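Side-chain contact in predicted metal-dependent hydrolase of the TIM-barrel fold (Lactobacillus casei, PDB 2QPX), which binds two zinc ions and is probably a hydrolase of the amidohydrolase family, though its substrate is not known: residues L244-Y249 with L258-L263. Residues are numbered along the deposited sequence; the frame is centred on the assembly and turned at random.
Sequences LLMRDY and LKVVLL
The hydroxyl of Tyr249, buried against Leu258, is hydrogen-bonded to the backbone carbonyl of Leu211 in helix 204-221, and Tyr249 OH lies 4.0 Å from Leu258 CD2. The same methyl comes 3.8 Å from Tyr249 CE2, meeting the ring obliquely, while the two side chains cross at about a right angle. With CG anti to the backbone N (chi1 -172°), the phenol reaches from the first turn of helix 247-253 to the start of segment 258-263. Phe253 and Tyr212 make edge-to-face contacts with this ring, and Ala215 touches both Tyr249 and Leu258. Three residues earlier, in the short 3-10 segment that leads into the helix, selenomethionine Met246 slides past Leu262 in the opposite direction, Met246 SE 3.7 Å from Leu262 CD2. The bend at chi3 (67°) leaves Met246 CE beside the same Leu262 methyl and 4.3 Å from Val260 CG1, a looser contact. The contact packs the helix against the second strand of a beta-alpha-beta unit of the TIM barrel: strand 225-229, helix 247-253, strand 260-264, the two strands being parallel neighbours. Phe227 of the first strand packs on both Met246 and Val260. All five touching residues are buried, and apart from the Tyr249 hydroxyl the surfaces that meet are hydrocarbon and selenium. Strand 260-264 continues from Leu262 to His264, a zinc ligand; the Leu262 side chain is about 10 Å from a zinc ion.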
ATOM      1  N   LEU A 244      -2.436 -12.456  -0.231  1.00 16.78           N
ATOM      2  CA  LEU A 244      -1.209 -13.193   0.097  1.00 17.77           C
ATOM      3  C   LEU A 244      -1.503 -14.285   1.133  1.00 18.15           C
ATOM      4  O   LEU A 244      -0.797 -15.294   1.175  1.00 19.07           O
ATOM      5  CB  LEU A 244      -0.126 -12.261   0.627  1.00 19.05           C
ATOM      6  CG  LEU A 244       0.385 -11.147  -0.293  1.00 18.65           C
ATOM      7  CD1 LEU A 244       1.446 -10.289   0.396  1.00 19.18           C
ATOM      8  CD2 LEU A 244       0.877 -11.741  -1.636  1.00 20.42           C
ATOM      9  N   LEU A 245      -2.555 -14.098   1.931  1.00 17.54           N
ATOM     10  CA  LEU A 245      -2.913 -15.079   2.946  1.00 18.76           C
ATOM     11  C   LEU A 245      -3.446 -16.385   2.324  1.00 17.76           C
ATOM     12  O   LEU A 245      -3.477 -17.428   2.985  1.00 19.99           O
ATOM     13  CB  LEU A 245      -3.919 -14.490   3.929  1.00 18.95           C
ATOM     14  CG  LEU A 245      -3.435 -13.297   4.768  1.00 20.43           C
ATOM     15  CD1 LEU A 245      -4.605 -12.597   5.479  1.00 23.08           C
ATOM     16  CD2 LEU A 245      -2.346 -13.732   5.724  1.00 23.40           C
HETATM   17  N   MSE A 246      -3.814 -16.331   1.030  1.00 16.89           N
HETATM   18  CA  MSE A 246      -4.311 -17.494   0.296  1.00 17.83           C
HETATM   19  C   MSE A 246      -3.213 -18.379  -0.272  1.00 19.40           C
HETATM   20  O   MSE A 246      -3.506 -19.328  -0.978  1.00 19.82           O
HETATM   21  CB  MSE A 246      -5.185 -17.066  -0.912  1.00 18.42           C
HETATM   22  CG  MSE A 246      -6.406 -16.306  -0.527  1.00 19.54           C
HETATM   23 SE   MSE A 246      -7.354 -15.737  -2.056  0.80 20.81          SE
HETATM   24  CE  MSE A 246      -7.881 -17.371  -2.681  1.00 18.34           C
ATOM     25  N   ARG A 247      -1.953 -18.028  -0.053  1.00 18.96           N
ATOM     26  CA  ARG A 247      -0.869 -18.719  -0.766  0.50 20.35           C
ATOM     27  C   ARG A 247      -0.898 -20.244  -0.571  1.00 21.16           C
ATOM     28  O   ARG A 247      -0.678 -20.956  -1.523  1.00 20.24           O
ATOM     29  CB  ARG A 247       0.488 -18.124  -0.393  0.50 21.09           C
ATOM     30  CG  ARG A 247       1.645 -18.525  -1.327  0.50 21.43           C
ATOM     31  CD  ARG A 247       2.983 -17.876  -0.878  0.50 22.71           C
ATOM     32  NE  ARG A 247       3.329 -18.304   0.477  0.50 20.92           N
ATOM     33  CZ  ARG A 247       4.285 -19.164   0.791  0.50 20.26           C
ATOM     34  NH1 ARG A 247       5.087 -19.664  -0.130  0.50 23.19           N
ATOM     35  NH2 ARG A 247       4.472 -19.497   2.064  0.50 24.15           N
ATOM     36  N   ASP A 248      -1.199 -20.759   0.629  1.00 20.39           N
ATOM     37  CA  ASP A 248      -1.167 -22.205   0.772  0.50 20.17           C
ATOM     38  C   ASP A 248      -2.268 -22.879  -0.066  1.00 19.31           C
ATOM     39  O   ASP A 248      -2.010 -23.915  -0.682  1.00 18.45           O
ATOM     40  CB  ASP A 248      -1.209 -22.614   2.247  0.50 20.32           C
ATOM     41  CG  ASP A 248       0.028 -22.149   3.049  0.50 21.49           C
ATOM     42  OD1 ASP A 248       1.120 -21.849   2.481  0.50 21.68           O
ATOM     43  OD2 ASP A 248      -0.101 -22.116   4.293  0.50 24.71           O
ATOM     44  N   TYR A 249      -3.445 -22.271  -0.131  1.00 18.31           N
ATOM     45  CA  TYR A 249      -4.518 -22.789  -0.954  1.00 17.37           C
ATOM     46  C   TYR A 249      -4.121 -22.732  -2.423  1.00 16.50           C
ATOM     47  O   TYR A 249      -4.390 -23.673  -3.154  1.00 16.11           O
ATOM     48  CB  TYR A 249      -5.800 -21.999  -0.702  1.00 15.46           C
ATOM     49  CG  TYR A 249      -7.052 -22.540  -1.335  1.00 14.94           C
ATOM     50  CD1 TYR A 249      -7.804 -23.521  -0.693  1.00 16.36           C
ATOM     51  CD2 TYR A 249      -7.523 -22.041  -2.554  1.00 16.80           C
ATOM     52  CE1 TYR A 249      -8.971 -24.018  -1.206  1.00 14.56           C
ATOM     53  CE2 TYR A 249      -8.693 -22.523  -3.098  1.00 15.42           C
ATOM     54  CZ  TYR A 249      -9.440 -23.528  -2.429  1.00 14.11           C
ATOM     55  OH  TYR A 249     -10.617 -23.970  -2.982  1.00 16.34           O
ATOM     56  N   LEU A 258      -7.049 -25.808 -10.809  1.00 18.94           N
ATOM     57  CA  LEU A 258      -8.119 -24.934 -10.321  1.00 16.56           C
ATOM     58  C   LEU A 258      -7.896 -23.523 -10.826  1.00 15.93           C
ATOM     59  O   LEU A 258      -6.830 -22.957 -10.635  1.00 17.77           O
ATOM     60  CB  LEU A 258      -8.183 -24.924  -8.785  1.00 15.70           C
ATOM     61  CG  LEU A 258      -9.337 -24.135  -8.147  1.00 16.24           C
ATOM     62  CD1 LEU A 258     -10.647 -24.854  -8.398  1.00 16.58           C
ATOM     63  CD2 LEU A 258      -9.061 -23.930  -6.625  1.00 17.92           C
ATOM     64  N   LYS A 259      -8.924 -22.994 -11.481  1.00 16.59           N
ATOM     65  CA  LYS A 259      -8.891 -21.625 -11.984  0.50 16.68           C
ATOM     66  C   LYS A 259      -9.516 -20.699 -10.947  1.00 16.29           C
ATOM     67  O   LYS A 259     -10.699 -20.772 -10.673  1.00 18.84           O
ATOM     68  CB  LYS A 259      -9.577 -21.574 -13.354  0.50 18.04           C
ATOM     69  CG  LYS A 259      -8.769 -22.327 -14.422  0.50 20.44           C
ATOM     70  CD  LYS A 259      -9.644 -23.056 -15.414  0.50 23.76           C
ATOM     71  CE  LYS A 259      -8.761 -23.667 -16.490  0.50 23.27           C
ATOM     72  NZ  LYS A 259      -9.515 -24.188 -17.618  0.50 22.36           N
ATOM     73  N   VAL A 260      -8.667 -19.886 -10.324  1.00 14.79           N
ATOM     74  CA  VAL A 260      -9.075 -19.034  -9.205  1.00 14.51           C
ATOM     75  C   VAL A 260      -9.119 -17.591  -9.698  1.00 14.07           C
ATOM     76  O   VAL A 260      -8.195 -17.124 -10.387  1.00 15.32           O
ATOM     77  CB  VAL A 260      -8.078 -19.145  -8.038  1.00 15.54           C
ATOM     78  CG1 VAL A 260      -8.386 -18.145  -6.898  1.00 16.00           C
ATOM     79  CG2 VAL A 260      -8.024 -20.593  -7.518  1.00 16.34           C
ATOM     80  N   VAL A 261     -10.212 -16.909  -9.363  1.00 13.76           N
ATOM     81  CA  VAL A 261     -10.402 -15.499  -9.750  1.00 13.76           C
ATOM     82  C   VAL A 261     -10.588 -14.636  -8.527  1.00 14.14           C
ATOM     83  O   VAL A 261     -11.505 -14.845  -7.741  1.00 14.88           O
ATOM     84  CB  VAL A 261     -11.543 -15.288 -10.717  1.00 15.49           C
ATOM     85  CG1 VAL A 261     -11.463 -13.874 -11.314  1.00 16.98           C
ATOM     86  CG2 VAL A 261     -11.525 -16.342 -11.827  1.00 17.38           C
ATOM     87  N   LEU A 262      -9.680 -13.690  -8.356  1.00 14.63           N
ATOM     88  CA  LEU A 262      -9.678 -12.768  -7.217  1.00 14.15           C
ATOM     89  C   LEU A 262     -10.462 -11.511  -7.579  1.00 14.98           C
ATOM     90  O   LEU A 262     -10.011 -10.725  -8.429  1.00 16.53           O
ATOM     91  CB  LEU A 262      -8.251 -12.407  -6.799  1.00 14.68           C
ATOM     92  CG  LEU A 262      -7.300 -13.561  -6.490  1.00 14.82           C
ATOM     93  CD1 LEU A 262      -5.915 -13.011  -6.044  1.00 16.74           C
ATOM     94  CD2 LEU A 262      -7.930 -14.597  -5.481  1.00 15.42           C
ATOM     95  N   LEU A 263     -11.629 -11.357  -6.954  1.00 13.66           N
ATOM     96  CA  LEU A 263     -12.544 -10.247  -7.259  1.00 14.28           C
ATOM     97  C   LEU A 263     -12.223  -9.013  -6.420  1.00 14.20           C
ATOM     98  O   LEU A 263     -11.951  -9.136  -5.210  1.00 15.61           O
ATOM     99  CB  LEU A 263     -13.978 -10.668  -6.952  1.00 14.37           C
ATOM    100  CG  LEU A 263     -14.513 -11.959  -7.533  1.00 13.62           C
ATOM    101  CD1 LEU A 263     -15.912 -12.237  -6.919  1.00 15.98           C
ATOM    102  CD2 LEU A 263     -14.514 -11.982  -9.082  1.00 15.76           C
TER